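Local coordinates for protein MdcE (Pseudomonas aeruginosa, PDB 5VIP) that is probably a transferase, the gamma subunit of a biotin-independent malonate decarboxylase, consistent with a role in decarboxylating the malonyl thioester carried by the acyl carrier protein, at residues P209-D213 with I214-A218. Sequence-based numbering, arbitrary orientation.
Sequences PMAYD and IDSYA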
loop_
_atom_site.group_PDB
_atom_site.type_symbol
_atom_site.label_atom_id
_atom_site.label_comp_id
_atom_site.label_asym_id
_atom_site.label_seq_id
_atom_site.Cartn_x
_atom_site.Cartn_y
_atom_site.Cartn_z
ATOM N N PRO A 209 9.872 -3.728 16.355
ATOM C CA PRO A 209 9.348 -3.468 15.005
ATOM C C PRO A 209 10.250 -4.009 13.894
ATOM O O PRO A 209 9.838 -4.064 12.729
ATOM C CB PRO A 209 9.257 -1.936 14.948
ATOM C CG PRO A 209 10.223 -1.450 15.965
ATOM C CD PRO A 209 10.228 -2.481 17.061
HETATM N N MSE A 210 11.455 -4.431 14.260
HETATM C CA MSE A 210 12.420 -4.955 13.304
HETATM C C MSE A 210 12.370 -6.478 13.239
HETATM O O MSE A 210 12.856 -7.093 12.290
HETATM C CB MSE A 210 13.819 -4.482 13.683
HETATM C CG MSE A 210 14.906 -4.833 12.700
HETATM SE SE MSE A 210 16.629 -4.196 13.398
HETATM C CE MSE A 210 17.805 -4.989 12.066
ATOM N N ALA A 211 11.763 -7.077 14.257
ATOM C CA ALA A 211 11.704 -8.530 14.372
ATOM C C ALA A 211 10.729 -9.159 13.375
ATOM O O ALA A 211 9.743 -8.534 12.971
ATOM C CB ALA A 211 11.329 -8.924 15.786
ATOM N N TYR A 212 11.021 -10.400 12.995
ATOM C CA TYR A 212 10.221 -11.140 12.017
ATOM C C TYR A 212 9.116 -11.999 12.656
ATOM O O TYR A 212 8.125 -12.326 12.002
ATOM C CB TYR A 212 11.141 -12.024 11.158
ATOM C CG TYR A 212 11.913 -11.239 10.121
ATOM C CD1 TYR A 212 13.080 -10.559 10.461
ATOM C CD2 TYR A 212 11.461 -11.154 8.810
ATOM C CE1 TYR A 212 13.783 -9.826 9.520
ATOM C CE2 TYR A 212 12.156 -10.421 7.858
ATOM C CZ TYR A 212 13.314 -9.749 8.224
ATOM O OH TYR A 212 14.001 -9.024 7.280
ATOM N N ASP A 213 9.279 -12.358 13.926
ATOM C CA ASP A 213 8.326 -13.251 14.590
ATOM C C ASP A 213 6.995 -12.572 14.906
ATOM O O ASP A 213 6.918 -11.351 15.051
ATOM C CB ASP A 213 8.916 -13.793 15.881
ATOM C CG ASP A 213 8.985 -12.739 16.958
ATOM O OD1 ASP A 213 9.923 -11.916 16.915
ATOM O OD2 ASP A 213 8.091 -12.713 17.826
ATOM N N ILE A 214 5.954 -13.378 15.070
ATOM C CA ILE A 214 4.614 -12.840 15.200
ATOM C C ILE A 214 4.327 -12.307 16.611
ATOM O O ILE A 214 3.442 -11.474 16.792
ATOM C CB ILE A 214 3.568 -13.907 14.788
ATOM C CG1 ILE A 214 2.230 -13.247 14.459
ATOM C CG2 ILE A 214 3.468 -15.013 15.837
ATOM C CD1 ILE A 214 2.299 -12.309 13.243
ATOM N N ASP A 215 5.083 -12.754 17.614
ATOM C CA ASP A 215 4.917 -12.187 18.951
ATOM C C ASP A 215 5.355 -10.720 18.983
ATOM O O ASP A 215 4.666 -9.864 19.545
ATOM C CB ASP A 215 5.697 -12.995 19.984
ATOM C CG ASP A 215 4.947 -14.228 20.437
ATOM O OD1 ASP A 215 3.703 -14.172 20.490
ATOM O OD2 ASP A 215 5.596 -15.250 20.733
ATOM N N SER A 216 6.512 -10.446 18.387
ATOM C CA SER A 216 6.998 -9.080 18.247
ATOM C C SER A 216 5.981 -8.199 17.533
ATOM O O SER A 216 5.689 -7.095 17.987
ATOM C CB SER A 216 8.317 -9.061 17.484
ATOM O OG SER A 216 9.337 -9.699 18.230
ATOM N N TYR A 217 5.442 -8.696 16.419
ATOM C CA TYR A 217 4.464 -7.933 15.647
ATOM C C TYR A 217 3.223 -7.653 16.483
ATOM O O TYR A 217 2.706 -6.538 16.480
ATOM C CB TYR A 217 4.092 -8.676 14.356
ATOM C CG TYR A 217 3.121 -7.923 13.466
ATOM C CD1 TYR A 217 3.552 -6.864 12.676
ATOM C CD2 TYR A 217 1.780 -8.282 13.405
ATOM C CE1 TYR A 217 2.674 -6.173 11.857
ATOM C CE2 TYR A 217 0.887 -7.592 12.591
ATOM C CZ TYR A 217 1.345 -6.541 11.814
ATOM O OH TYR A 217 0.470 -5.851 10.999
ATOM N N ALA A 218 2.767 -8.669 17.221
ATOM C CA ALA A 218 1.601 -8.531 18.085
ATOM C C ALA A 218 1.816 -7.450 19.150
ATOM O O ALA A 218 0.875 -6.737 19.519
ATOM C CB ALA A 218 1.261 -9.887 18.745
#
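D213 and S216 meet where the loop before helix 214-219 turns into that helix, and the first backbone bond of that turn, from Y217 N back to D213 O, is a weak one at 3.3 Å. This is a worked example of an aspartate N-cap, in which a side chain accepts from an amide of the first helical turn. CG of D213 sits between its own backbone N and carbonyl carbon (chi1 72°), a torsion that swings the carboxylate over the start of the helix. There D213 OD2 accepts the N-H of S216 at 2.8 Å in a nearly straight bond of 165°, approached from above the carboxylate plane. The other oxygen is engaged too, so that two bonds to one residue hold the carboxylate. The negative charge at this helix end would be expected to suit the helix dipole. D215 OD1 is hydrogen-bonded to H175 NE2, while I214 and Y217 pack on V181 of strand 180-182, joining the helix to the small parallel sheet. On the loop side, the methyl of A211 presses on S216, with the two CB atoms 3.5 Å apart. Beside that methyl, S216 OG donates to D213 OD1 on its syn side, at 2.6 Å.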